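PDB 4LRL: HD domain protein from Enterococcus faecalis, which probably hydrolyses deoxyribonucleoside triphosphates as an HD-domain triphosphohydrolase, binding dGTP and dTTP and holding a metal ion in its HD motif. Local coordinates for residues T26-Y29 with K30-R33; V50-Q53 with V54-D57; R214-F218 with T219-Y223; A366-A369 with Y370-L374; E373-K377 with V378-P382. All coordinates share one frame; numbering follows the deposited sequence.

Contact 1: T26-Y29 with K30-R33; sequences TIPY and KEQR
The side-chain amide of Gln32 reaches back to the main chain of Ile27, donating from NE2 to Ile27 O over 3.2 Å in a nearly straight bond, with an N-H...O angle of 160°. The acceptor lies close to the plane of the amide, and the chain of Gln32, extended beyond CG, brings NE2 back to this carbonyl. CG2 of Thr26 is a looser neighbour of the same nitrogen. On the outer side, the carboxylate of Glu31 runs alongside the Pro28 ring, pointing the same way, and its OE2 comes within 3.3 Å of Pro28 CG. The CB of Glu31 in turn meets Ile27 CG2 at 3.8 Å, the two side chains crossing at about a right angle.

These groups are set by a short 3-10 turn that leads into the strand 33-42. Its backbone bonds run from Glu31 N to Pro28 O (2.8 Å) and from Gln32 N to Tyr29 O (3.1 Å). A water donates to Tyr29 O and to Gln32 O, bridging the two ends of the turn.

Tyr29 points the other way, into the protein. A chi1 of -166° swings its ring away from the backbone N and leaves the ring edge beside Gln32 CD. The ring packs on Ile171 and Val175 of helix 167-175, where Arg174 adds a cation-pi contact. Its hydroxyl is hydrogen-bonded to Asp57 OD2 on helix 53-60, while the side chains of Ile27, Pro28, Lys30 and Glu31 remain on the exposed surface.

Contact 2: V50-Q53 with V54-D57; sequences VQHQ and VILD
Ile55 meets Val50 and His52 one residue after Val54, which itself packs on Tyr29 and Cys129 in the first turn of helix 53-60. The isoleucine leans back on the end of the strand. Its CG2 lies 4.0 Å from Val50 CG1, and its CG1 comes 3.8 Å from His52 CB, so both branches are used. Around this buried apolar group, Tyr95 of helix 87-108 packs on Val50 and Ile55, and Leu128 of helix 124-133 on His52 and Ile55.

Leu56 closes the first helical turn by a nearly straight backbone bond from its N to His52 O (3.1 Å, N-H...O angle 168°). Val50 CG1 packs on Leu56 CB at 4.0 Å, and Leu56 CD2 touches the amide NE2 of Gln53. The leucine side chain also lies about 4 Å from the bound dGTP.

Asp57 is joined to Gln53 twice. Its backbone N donates to Gln53 O at 2.9 Å, and its OD1 accepts from Gln53 NE2 at 3.1 Å. The amide can fold over to the carboxylate because the Gln53 chain bends at chi2 (64°). It meets OD1 from above the carboxylate plane, with a bent N-H...O angle of 142°. Tyr29 is the second partner of this carboxylate.

The arrangement is a strand-to-helix junction: the strand 46-52, paired antiparallel with 33-42, passes into helix 53-60 with His52 at the N-cap position, beside a dGTP pocket that includes Lys38 and Asn60.

Contact 3: R214-F218 with T219-Y223; sequences RDAYF and TGTEY
Thr219 and Asp215 meet at the C-terminal end of helix 206-219, where Gly220, with positive phi, ends the helix. The tight part lies on the last turn. Asp215 O is gripped by two donors of Thr219, the backbone N at 3.0 Å and the hydroxyl OG1 at 2.8 Å, which reach it from opposite faces of the carbonyl plane. The hydroxyl can fold back in this way because it stands between the backbone N and the carbonyl carbon (chi1 59°). Gly220 N adds a more bent bond to Ala216 O at 3.0 Å. This turn is buried; the Asp215 carboxylate bonds to Tyr267 and His85 and lies about 9 Å from the nickel ion of the HD motif. Tyr217 and Phe218 face the second subunit, their rings meeting Tyr217 and Phe218 of that chain.

The solvent side is at Glu222, which is exposed and turns away from the helix. Its N makes a weak bond to Gly220 O, closing an inverse gamma turn centred on Thr221. Though in the loop, Thr221 is buried, its side chain about 4 Å from a bound dTTP. Its OG1 rests 3.8 Å from Ala216 CB and donates a weak bond of 3.4 Å to Thr219 OG1.

Contact 4: A366-A369 with Y370-L374; sequences ATIA and YLREL
Two successive turns of helix 361-377, within the HD-associated region, bring Ile368 and Arg372 together on one side. Arg372 runs alongside Ile368, pointing the same way, and turns one face of its guanidinium to the Ile368 CG2 methyl, with NH1 at 3.8 Å. The arginine chain is extended from CG to NE, which lays the guanidinium over the methyl, while NE is hydrogen-bonded to Thr386 OG1. Phe442 of strand 441-444 touches both side chains.

From Ala366 on, the backbone bonds are those of an alpha-helix. Leu371 N bonds to Thr367 O at 2.9 Å and 171°, almost straight, while Arg372 N to Ile368 O is 2.8 Å long. The first bond of the set, Tyr370 N to Ala366 O, is longer at 3.2 Å; the helix is kinked just before, where the N atoms of residues 366 and 367 lack a bond to the preceding turn.

On the next side round, Leu371 CG sits 3.4 Å from Thr367 O and 4.3 Å from Thr367 CG2, and the leucine goes on to pack against Leu476 and Phe467. Leu374 CG lies over one face of the Tyr370 ring, offset toward the rim, and the tyrosine hydroxyl bonds to Glu466 of helix 461-468.

Contact 5: E373-K377 with V378-P382; sequences ELIEK and VGFNP
Leu374, in the last turns of helix 361-377, accepts at its carbonyl O a backbone bond from Val378 N at 3.3 Å. Ile375 is more heavily engaged. Its O takes the N-H of Phe380 at 3.1 Å and also lies at the edge of the Phe380 ring, in its plane. The Ile375 CG2 methyl meets Phe380 CB at 3.5 Å, the two side chains crossing at about a right angle, and Val378 CG2 packs against the same carbonyl oxygen at 3.3 Å.

Glu376 O receives Gly379 N at 3.0 Å, and Glu376 CA makes a C-H...O contact of 3.2 Å with Phe380 O. Extended beyond CG, with CG anti to the backbone N (chi1 -180°), the Glu376 side chain crosses the Pro382 ring, bringing OE1 to 3.4 Å from CD. Just before that proline, Asn381 caps Lys383 N through OD1 to begin helix 382-385. Lys377, last in the helix, leads into Val378, whose side chain also packs on Thr463 and Tyr464.

With Gly379 at positive phi, the bonds from Phe380 N to Ile375 O and from Gly379 N to Glu376 O make a Schellman motif. Carbonyls of the last turn, past the regular i to i+4 pattern, thus find their N-H partners within the chain itself.

All five contacts are local, and they follow one another along the chain in numerical order. Contacts 1 and 2, with centres 10 Å apart, touch where the N-terminal turn meets helix 53-60, contact 2 lying beside a bound dGTP. Contact 3 lies at the end of helix 206-219, its centre about 29 Å from that of contact 2, near the HD metal site, a bound dTTP and the second subunit. Contacts 4 and 5 share Glu373, Leu374 and helix 361-377, on the opposite side of the chain's centre from contacts 1 and 2. The set thus runs from beside a dGTP pocket, by the metal site, to a part of the HD-associated region near Lys354, the centres of contacts 1 and 4 being about 66 Å apart.

Contact 1: T26-Y29 with K30-R33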
loop_
_atom_site.group_PDB
_atom_site.type_symbol
_atom_site.label_atom_id
_atom_site.label_comp_id
_atom_site.label_asym_id
_atom_site.label_seq_id
_atom_site.Cartn_x
_atom_site.Cartn_y
_atom_site.Cartn_z
ATOM N N THR C 26 -16.334 40.010 -22.186
ATOM C CA THR C 26 -15.523 39.221 -21.220
ATOM C C THR C 26 -16.353 38.848 -19.989
ATOM O O THR C 26 -17.317 39.539 -19.637
ATOM C CB THR C 26 -14.240 39.985 -20.788
ATOM O OG1 THR C 26 -13.758 40.776 -21.884
ATOM C CG2 THR C 26 -13.141 39.012 -20.341
ATOM N N ILE C 27 -15.970 37.742 -19.357
ATOM C CA ILE C 27 -16.597 37.260 -18.130
ATOM C C ILE C 27 -15.830 37.830 -16.929
ATOM O O ILE C 27 -14.596 37.893 -16.957
ATOM C CB ILE C 27 -16.606 35.700 -18.065
ATOM C CG1 ILE C 27 -17.089 35.084 -19.387
ATOM C CG2 ILE C 27 -17.455 35.193 -16.899
ATOM C CD1 ILE C 27 -15.959 34.602 -20.298
ATOM N N PRO C 28 -16.558 38.269 -15.880
ATOM C CA PRO C 28 -15.904 38.751 -14.658
ATOM C C PRO C 28 -14.906 37.754 -14.066
ATOM O O PRO C 28 -15.165 36.546 -14.040
ATOM C CB PRO C 28 -17.081 38.978 -13.708
ATOM C CG PRO C 28 -18.195 39.402 -14.634
ATOM C CD PRO C 28 -18.012 38.539 -15.861
ATOM N N TYR C 29 -13.777 38.284 -13.599
ATOM C CA TYR C 29 -12.645 37.496 -13.103
ATOM C C TYR C 29 -13.031 36.401 -12.098
ATOM O O TYR C 29 -12.555 35.268 -12.195
ATOM C CB TYR C 29 -11.598 38.443 -12.504
ATOM C CG TYR C 29 -10.234 37.833 -12.248
ATOM C CD1 TYR C 29 -9.563 37.116 -13.246
ATOM C CD2 TYR C 29 -9.597 38.007 -11.019
ATOM C CE1 TYR C 29 -8.300 36.567 -13.012
ATOM C CE2 TYR C 29 -8.334 37.466 -10.778
ATOM C CZ TYR C 29 -7.697 36.748 -11.776
ATOM O OH TYR C 29 -6.460 36.220 -11.536
ATOM N N LYS C 30 -13.900 36.749 -11.150
ATOM C CA LYS C 30 -14.377 35.830 -10.113
ATOM C C LYS C 30 -15.070 34.593 -10.699
ATOM O O LYS C 30 -15.059 33.514 -10.093
ATOM C CB LYS C 30 -15.298 36.597 -9.146
ATOM C CG LYS C 30 -16.308 35.781 -8.349
ATOM C CD LYS C 30 -17.467 36.684 -7.943
ATOM C CE LYS C 30 -18.819 36.025 -8.211
ATOM N NZ LYS C 30 -19.878 37.032 -8.551
ATOM N N GLU C 31 -15.649 34.758 -11.889
ATOM C CA GLU C 31 -16.394 33.695 -12.561
ATOM C C GLU C 31 -15.579 32.966 -13.631
ATOM O O GLU C 31 -16.043 31.979 -14.199
ATOM C CB GLU C 31 -17.658 34.268 -13.202
ATOM C CG GLU C 31 -18.709 34.767 -12.230
ATOM C CD GLU C 31 -19.816 35.531 -12.936
ATOM O OE1 GLU C 31 -20.940 34.996 -13.026
ATOM O OE2 GLU C 31 -19.563 36.660 -13.418
ATOM N N GLN C 32 -14.367 33.445 -13.902
ATOM C CA GLN C 32 -13.551 32.901 -14.990
ATOM C C GLN C 32 -13.118 31.456 -14.761
ATOM O O GLN C 32 -12.381 31.154 -13.821
ATOM C CB GLN C 32 -12.335 33.787 -15.267
ATOM C CG GLN C 32 -12.649 35.030 -16.078
ATOM C CD GLN C 32 -11.431 35.609 -16.778
ATOM O OE1 GLN C 32 -10.416 34.933 -16.966
ATOM N NE2 GLN C 32 -11.531 36.869 -17.177
ATOM N N ARG C 33 -13.606 30.577 -15.631
ATOM C CA ARG C 33 -13.235 29.165 -15.640
ATOM C C ARG C 33 -12.209 28.903 -16.733
ATOM O O ARG C 33 -12.237 29.547 -17.778
ATOM C CB ARG C 33 -14.470 28.284 -15.865
ATOM C CG ARG C 33 -14.965 27.544 -14.630
ATOM C CD ARG C 33 -15.834 28.420 -13.743
ATOM N NE ARG C 33 -16.212 27.742 -12.499
ATOM C CZ ARG C 33 -17.063 28.233 -11.600
ATOM N NH1 ARG C 33 -17.639 29.415 -11.797
ATOM N NH2 ARG C 33 -17.344 27.543 -10.501
HETATM O O HOH W 1 -11.892 32.369 -11.557
#

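Contact 2: V50-Q53 with V54-D57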
loop_
_atom_site.group_PDB
_atom_site.type_symbol
_atom_site.label_atom_id
_atom_site.label_comp_id
_atom_site.label_asym_id
_atom_site.label_seq_id
_atom_site.Cartn_x
_atom_site.Cartn_y
_atom_site.Cartn_z
ATOM N N VAL C 50 -7.703 22.028 -10.993
ATOM C CA VAL C 50 -7.870 23.481 -11.052
ATOM C C VAL C 50 -8.787 23.887 -12.210
ATOM O O VAL C 50 -8.484 23.594 -13.376
ATOM C CB VAL C 50 -6.503 24.200 -11.175
ATOM C CG1 VAL C 50 -6.683 25.719 -11.353
ATOM C CG2 VAL C 50 -5.622 23.894 -9.965
ATOM N N GLN C 51 -9.905 24.546 -11.871
ATOM C CA GLN C 51 -10.886 25.053 -12.851
ATOM C C GLN C 51 -10.942 26.575 -12.943
ATOM O O GLN C 51 -11.313 27.113 -13.981
ATOM C CB GLN C 51 -12.305 24.572 -12.537
ATOM C CG GLN C 51 -12.561 23.104 -12.766
ATOM C CD GLN C 51 -12.531 22.328 -11.472
ATOM O OE1 GLN C 51 -13.546 22.213 -10.780
ATOM N NE2 GLN C 51 -11.365 21.799 -11.130
ATOM N N HIS C 52 -10.618 27.265 -11.851
ATOM C CA HIS C 52 -10.723 28.723 -11.808
ATOM C C HIS C 52 -9.434 29.396 -12.256
ATOM O O HIS C 52 -8.342 28.997 -11.843
ATOM C CB HIS C 52 -11.070 29.201 -10.396
ATOM C CG HIS C 52 -12.396 28.718 -9.898
ATOM N ND1 HIS C 52 -12.557 27.509 -9.248
ATOM C CD2 HIS C 52 -13.626 29.285 -9.949
ATOM C CE1 HIS C 52 -13.829 27.354 -8.923
ATOM N NE2 HIS C 52 -14.499 28.416 -9.339
ATOM N N GLN C 53 -9.574 30.426 -13.088
ATOM C CA GLN C 53 -8.458 31.280 -13.490
ATOM C C GLN C 53 -7.772 31.924 -12.276
ATOM O O GLN C 53 -6.551 32.042 -12.235
ATOM C CB GLN C 53 -8.948 32.358 -14.469
ATOM C CG GLN C 53 -7.847 33.168 -15.141
ATOM C CD GLN C 53 -6.953 32.320 -16.044
ATOM O OE1 GLN C 53 -7.385 31.837 -17.092
ATOM N NE2 GLN C 53 -5.697 32.149 -15.641
ATOM N N VAL C 54 -8.562 32.332 -11.287
ATOM C CA VAL C 54 -8.032 32.946 -10.075
ATOM C C VAL C 54 -7.065 31.995 -9.351
ATOM O O VAL C 54 -5.989 32.410 -8.912
ATOM C CB VAL C 54 -9.174 33.387 -9.121
ATOM C CG1 VAL C 54 -8.635 33.790 -7.754
ATOM C CG2 VAL C 54 -9.966 34.528 -9.736
ATOM N N ILE C 55 -7.457 30.723 -9.245
ATOM C CA ILE C 55 -6.659 29.706 -8.572
ATOM C C ILE C 55 -5.368 29.430 -9.348
ATOM O O ILE C 55 -4.292 29.382 -8.753
ATOM C CB ILE C 55 -7.469 28.399 -8.343
ATOM C CG1 ILE C 55 -8.727 28.673 -7.501
ATOM C CG2 ILE C 55 -6.588 27.298 -7.730
ATOM C CD1 ILE C 55 -8.476 29.273 -6.112
ATOM N N LEU C 56 -5.476 29.273 -10.669
ATOM C CA LEU C 56 -4.298 29.046 -11.496
ATOM C C LEU C 56 -3.302 30.197 -11.357
ATOM O O LEU C 56 -2.094 29.970 -11.205
ATOM C CB LEU C 56 -4.673 28.834 -12.963
ATOM C CG LEU C 56 -3.477 28.567 -13.893
ATOM C CD1 LEU C 56 -2.754 27.282 -13.517
ATOM C CD2 LEU C 56 -3.889 28.542 -15.344
ATOM N N ASP C 57 -3.824 31.424 -11.394
ATOM C CA ASP C 57 -2.999 32.623 -11.231
ATOM C C ASP C 57 -2.336 32.682 -9.854
ATOM O O ASP C 57 -1.175 33.081 -9.736
ATOM C CB ASP C 57 -3.820 33.893 -11.466
ATOM C CG ASP C 57 -4.194 34.096 -12.921
ATOM O OD1 ASP C 57 -3.591 33.452 -13.807
ATOM O OD2 ASP C 57 -5.093 34.918 -13.176
#

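Contact 3: R214-F218 with T219-Y223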
loop_
_atom_site.group_PDB
_atom_site.type_symbol
_atom_site.label_atom_id
_atom_site.label_comp_id
_atom_site.label_asym_id
_atom_site.label_seq_id
_atom_site.Cartn_x
_atom_site.Cartn_y
_atom_site.Cartn_z
ATOM N N ARG C 214 0.242 13.591 3.960
ATOM C CA ARG C 214 1.421 13.909 3.162
ATOM C C ARG C 214 2.712 13.672 3.957
ATOM O O ARG C 214 3.680 13.110 3.434
ATOM C CB ARG C 214 1.358 15.364 2.666
ATOM C CG ARG C 214 2.529 15.784 1.740
ATOM C CD ARG C 214 2.274 17.172 1.083
ATOM N NE ARG C 214 0.908 17.265 0.556
ATOM C CZ ARG C 214 0.556 16.879 -0.666
ATOM N NH1 ARG C 214 -0.705 16.983 -1.041
ATOM N NH2 ARG C 214 1.461 16.399 -1.518
ATOM N N ASP C 215 2.726 14.113 5.213
ATOM C CA ASP C 215 3.872 13.850 6.070
ATOM C C ASP C 215 4.092 12.342 6.263
ATOM O O ASP C 215 5.228 11.882 6.238
ATOM C CB ASP C 215 3.740 14.569 7.403
ATOM C CG ASP C 215 3.746 16.082 7.250
ATOM O OD1 ASP C 215 4.081 16.589 6.150
ATOM O OD2 ASP C 215 3.405 16.770 8.231
ATOM N N ALA C 216 3.004 11.589 6.421
ATOM C CA ALA C 216 3.087 10.136 6.512
ATOM C C ALA C 216 3.600 9.537 5.213
ATOM O O ALA C 216 4.444 8.631 5.241
ATOM C CB ALA C 216 1.735 9.527 6.878
ATOM N N TYR C 217 3.094 10.052 4.087
ATOM C CA TYR C 217 3.444 9.528 2.780
ATOM C C TYR C 217 4.944 9.644 2.532
ATOM O O TYR C 217 5.570 8.694 2.056
ATOM C CB TYR C 217 2.646 10.220 1.659
ATOM C CG TYR C 217 2.866 9.600 0.284
ATOM C CD1 TYR C 217 2.058 8.558 -0.173
ATOM C CD2 TYR C 217 3.901 10.043 -0.549
ATOM C CE1 TYR C 217 2.269 7.968 -1.437
ATOM C CE2 TYR C 217 4.122 9.474 -1.799
ATOM C CZ TYR C 217 3.306 8.430 -2.239
ATOM O OH TYR C 217 3.528 7.864 -3.476
ATOM N N PHE C 218 5.520 10.798 2.869
ATOM C CA PHE C 218 6.950 11.054 2.610
ATOM C C PHE C 218 7.917 10.505 3.666
ATOM O O PHE C 218 9.012 10.063 3.324
ATOM C CB PHE C 218 7.206 12.542 2.343
ATOM C CG PHE C 218 6.700 12.999 1.003
ATOM C CD1 PHE C 218 5.412 13.501 0.862
ATOM C CD2 PHE C 218 7.501 12.905 -0.125
ATOM C CE1 PHE C 218 4.935 13.911 -0.370
ATOM C CE2 PHE C 218 7.019 13.322 -1.372
ATOM C CZ PHE C 218 5.730 13.818 -1.487
ATOM N N THR C 219 7.525 10.521 4.935
ATOM C CA THR C 219 8.373 9.909 5.957
ATOM C C THR C 219 8.414 8.388 5.808
ATOM O O THR C 219 9.407 7.761 6.162
ATOM C CB THR C 219 7.930 10.265 7.390
ATOM O OG1 THR C 219 6.585 9.830 7.591
ATOM C CG2 THR C 219 8.033 11.765 7.644
ATOM N N GLY C 220 7.340 7.807 5.269
ATOM C CA GLY C 220 7.235 6.353 5.110
ATOM C C GLY C 220 6.602 5.632 6.293
ATOM O O GLY C 220 6.673 4.413 6.381
ATOM N N THR C 221 5.987 6.389 7.205
ATOM C CA THR C 221 5.190 5.819 8.294
ATOM C C THR C 221 3.811 5.446 7.746
ATOM O O THR C 221 2.784 5.925 8.220
ATOM C CB THR C 221 5.050 6.782 9.511
ATOM O OG1 THR C 221 4.243 7.903 9.155
ATOM C CG2 THR C 221 6.398 7.290 9.981
ATOM N N GLU C 222 3.818 4.571 6.745
ATOM C CA GLU C 222 2.634 4.190 5.960
ATOM C C GLU C 222 1.383 3.808 6.750
ATOM O O GLU C 222 0.278 3.792 6.188
ATOM C CB GLU C 222 2.981 3.070 4.960
ATOM C CG GLU C 222 3.835 1.928 5.526
ATOM C CD GLU C 222 3.866 0.716 4.611
ATOM O OE1 GLU C 222 2.799 0.370 4.047
ATOM O OE2 GLU C 222 4.951 0.107 4.453
ATOM N N TYR C 223 1.554 3.496 8.035
ATOM C CA TYR C 223 0.430 3.084 8.882
ATOM C C TYR C 223 -0.024 4.190 9.835
ATOM O O TYR C 223 -0.959 3.995 10.628
ATOM C CB TYR C 223 0.747 1.782 9.631
ATOM C CG TYR C 223 0.835 0.569 8.726
ATOM C CD1 TYR C 223 2.069 0.048 8.336
ATOM C CD2 TYR C 223 -0.321 -0.054 8.252
ATOM C CE1 TYR C 223 2.149 -1.074 7.498
ATOM C CE2 TYR C 223 -0.254 -1.172 7.411
ATOM C CZ TYR C 223 0.982 -1.676 7.040
ATOM O OH TYR C 223 1.042 -2.783 6.212
#

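Contact 4: A366-A369 with Y370-L374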
loop_
_atom_site.group_PDB
_atom_site.type_symbol
_atom_site.label_atom_id
_atom_site.label_comp_id
_atom_site.label_asym_id
_atom_site.label_seq_id
_atom_site.Cartn_x
_atom_site.Cartn_y
_atom_site.Cartn_z
ATOM N N ALA C 366 18.918 22.070 39.439
ATOM C CA ALA C 366 20.272 22.124 39.992
ATOM C C ALA C 366 21.210 21.088 39.341
ATOM O O ALA C 366 22.413 21.348 39.177
ATOM C CB ALA C 366 20.248 21.958 41.493
ATOM N N THR C 367 20.653 19.937 38.964
ATOM C CA THR C 367 21.438 18.883 38.339
ATOM C C THR C 367 21.831 19.273 36.923
ATOM O O THR C 367 22.980 19.066 36.515
ATOM C CB THR C 367 20.696 17.527 38.353
ATOM O OG1 THR C 367 20.648 17.033 39.691
ATOM C CG2 THR C 367 21.404 16.487 37.488
ATOM N N ILE C 368 20.883 19.834 36.178
ATOM C CA ILE C 368 21.152 20.295 34.818
ATOM C C ILE C 368 22.261 21.351 34.839
ATOM O O ILE C 368 23.162 21.320 34.011
ATOM C CB ILE C 368 19.854 20.810 34.122
ATOM C CG1 ILE C 368 19.002 19.626 33.658
ATOM C CG2 ILE C 368 20.162 21.719 32.921
ATOM C CD1 ILE C 368 17.549 19.968 33.390
ATOM N N ALA C 369 22.208 22.261 35.807
ATOM C CA ALA C 369 23.244 23.283 35.942
ATOM C C ALA C 369 24.634 22.657 36.133
ATOM O O ALA C 369 25.610 23.110 35.530
ATOM C CB ALA C 369 22.907 24.244 37.065
ATOM N N TYR C 370 24.693 21.599 36.947
ATOM C CA TYR C 370 25.918 20.854 37.198
ATOM C C TYR C 370 26.436 20.181 35.915
ATOM O O TYR C 370 27.605 20.323 35.575
ATOM C CB TYR C 370 25.715 19.848 38.346
ATOM C CG TYR C 370 26.917 18.970 38.625
ATOM C CD1 TYR C 370 26.891 17.615 38.326
ATOM C CD2 TYR C 370 28.091 19.505 39.157
ATOM C CE1 TYR C 370 28.000 16.803 38.561
ATOM C CE2 TYR C 370 29.201 18.705 39.397
ATOM C CZ TYR C 370 29.145 17.356 39.099
ATOM O OH TYR C 370 30.238 16.562 39.331
ATOM N N LEU C 371 25.556 19.487 35.195
ATOM C CA LEU C 371 25.901 18.900 33.888
ATOM C C LEU C 371 26.373 19.946 32.890
ATOM O O LEU C 371 27.282 19.681 32.091
ATOM C CB LEU C 371 24.726 18.121 33.290
ATOM C CG LEU C 371 24.139 16.999 34.146
ATOM C CD1 LEU C 371 23.086 16.259 33.364
ATOM C CD2 LEU C 371 25.220 16.039 34.630
ATOM N N ARG C 372 25.761 21.128 32.935
ATOM C CA ARG C 372 26.225 22.254 32.122
ATOM C C ARG C 372 27.631 22.719 32.498
ATOM O O ARG C 372 28.415 23.056 31.614
ATOM C CB ARG C 372 25.240 23.417 32.181
ATOM C CG ARG C 372 24.097 23.236 31.202
ATOM C CD ARG C 372 22.997 24.230 31.454
ATOM N NE ARG C 372 22.124 24.313 30.295
ATOM C CZ ARG C 372 20.892 24.804 30.317
ATOM N NH1 ARG C 372 20.372 25.253 31.456
ATOM N NH2 ARG C 372 20.182 24.839 29.192
ATOM N N GLU C 373 27.949 22.729 33.798
ATOM C CA GLU C 373 29.314 22.987 34.238
ATOM C C GLU C 373 30.282 21.966 33.637
ATOM O O GLU C 373 31.293 22.340 33.058
ATOM C CB GLU C 373 29.437 22.982 35.761
ATOM C CG GLU C 373 30.858 23.298 36.217
ATOM C CD GLU C 373 31.091 23.149 37.711
ATOM O OE1 GLU C 373 30.198 22.675 38.444
ATOM O OE2 GLU C 373 32.198 23.523 38.157
ATOM N N LEU C 374 29.953 20.683 33.757
ATOM C CA LEU C 374 30.820 19.626 33.251
ATOM C C LEU C 374 31.062 19.752 31.755
ATOM O O LEU C 374 32.187 19.582 31.289
ATOM C CB LEU C 374 30.238 18.244 33.564
ATOM C CG LEU C 374 30.027 17.869 35.035
ATOM C CD1 LEU C 374 29.380 16.492 35.113
ATOM C CD2 LEU C 374 31.352 17.926 35.835
#

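Contact 5: E373-K377 with V378-P382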
loop_
_atom_site.group_PDB
_atom_site.type_symbol
_atom_site.label_atom_id
_atom_site.label_comp_id
_atom_site.label_asym_id
_atom_site.label_seq_id
_atom_site.Cartn_x
_atom_site.Cartn_y
_atom_site.Cartn_z
ATOM N N GLU C 373 27.949 22.729 33.798
ATOM C CA GLU C 373 29.314 22.987 34.238
ATOM C C GLU C 373 30.282 21.966 33.637
ATOM O O GLU C 373 31.293 22.340 33.058
ATOM C CB GLU C 373 29.437 22.982 35.761
ATOM C CG GLU C 373 30.858 23.298 36.217
ATOM C CD GLU C 373 31.091 23.149 37.711
ATOM O OE1 GLU C 373 30.198 22.675 38.444
ATOM O OE2 GLU C 373 32.198 23.523 38.157
ATOM N N LEU C 374 29.953 20.683 33.757
ATOM C CA LEU C 374 30.820 19.626 33.251
ATOM C C LEU C 374 31.062 19.752 31.755
ATOM O O LEU C 374 32.187 19.582 31.289
ATOM C CB LEU C 374 30.238 18.244 33.564
ATOM C CG LEU C 374 30.027 17.869 35.035
ATOM C CD1 LEU C 374 29.380 16.492 35.113
ATOM C CD2 LEU C 374 31.352 17.926 35.835
ATOM N N ILE C 375 29.995 20.047 31.017
ATOM C CA ILE C 375 30.037 20.180 29.563
ATOM C C ILE C 375 30.955 21.343 29.193
ATOM O O ILE C 375 31.749 21.237 28.257
ATOM C CB ILE C 375 28.588 20.350 28.999
ATOM C CG1 ILE C 375 27.865 18.994 28.996
ATOM C CG2 ILE C 375 28.572 21.011 27.618
ATOM C CD1 ILE C 375 26.334 19.091 29.022
ATOM N N GLU C 376 30.853 22.429 29.959
ATOM C CA GLU C 376 31.716 23.597 29.845
ATOM C C GLU C 376 33.183 23.279 30.133
ATOM O O GLU C 376 34.078 23.824 29.481
ATOM C CB GLU C 376 31.247 24.673 30.832
ATOM C CG GLU C 376 32.058 25.962 30.825
ATOM C CD GLU C 376 31.365 27.065 31.600
ATOM O OE1 GLU C 376 30.625 27.839 30.960
ATOM O OE2 GLU C 376 31.527 27.145 32.842
ATOM N N LYS C 377 33.407 22.427 31.135
ATOM C CA LYS C 377 34.740 22.052 31.590
ATOM C C LYS C 377 35.533 21.391 30.458
ATOM O O LYS C 377 36.715 21.654 30.297
ATOM C CB LYS C 377 34.621 21.117 32.797
ATOM C CG LYS C 377 35.825 21.060 33.712
ATOM C CD LYS C 377 35.423 20.625 35.129
ATOM C CE LYS C 377 36.623 20.690 36.072
ATOM N NZ LYS C 377 36.305 21.228 37.446
ATOM N N VAL C 378 34.865 20.560 29.658
ATOM C CA VAL C 378 35.527 19.900 28.518
ATOM C C VAL C 378 35.608 20.778 27.259
ATOM O O VAL C 378 36.161 20.352 26.249
ATOM C CB VAL C 378 34.945 18.485 28.195
ATOM C CG1 VAL C 378 34.935 17.612 29.445
ATOM C CG2 VAL C 378 33.546 18.565 27.564
ATOM N N GLY C 379 35.076 22.003 27.333
ATOM C CA GLY C 379 35.267 22.996 26.275
ATOM C C GLY C 379 34.042 23.371 25.453
ATOM O O GLY C 379 34.155 24.130 24.482
ATOM N N PHE C 380 32.873 22.849 25.826
ATOM C CA PHE C 380 31.646 23.183 25.120
ATOM C C PHE C 380 30.906 24.292 25.851
ATOM O O PHE C 380 30.418 24.078 26.963
ATOM C CB PHE C 380 30.727 21.966 24.994
ATOM C CG PHE C 380 31.235 20.893 24.075
ATOM C CD1 PHE C 380 31.739 19.706 24.588
ATOM C CD2 PHE C 380 31.166 21.049 22.691
ATOM C CE1 PHE C 380 32.198 18.682 23.728
ATOM C CE2 PHE C 380 31.616 20.043 21.827
ATOM C CZ PHE C 380 32.136 18.860 22.343
ATOM N N ASN C 381 30.815 25.472 25.243
ATOM C CA ASN C 381 30.016 26.539 25.829
ATOM C C ASN C 381 28.552 26.068 25.972
ATOM O O ASN C 381 27.903 25.750 24.973
ATOM C CB ASN C 381 30.124 27.827 25.005
ATOM C CG ASN C 381 29.476 29.014 25.691
ATOM O OD1 ASN C 381 28.419 28.890 26.306
ATOM N ND2 ASN C 381 30.103 30.182 25.577
ATOM N N PRO C 382 28.043 26.014 27.221
ATOM C CA PRO C 382 26.713 25.452 27.521
ATOM C C PRO C 382 25.550 26.231 26.896
ATOM O O PRO C 382 24.484 25.659 26.638
ATOM C CB PRO C 382 26.627 25.533 29.052
ATOM C CG PRO C 382 28.039 25.762 29.527
ATOM C CD PRO C 382 28.719 26.509 28.436
#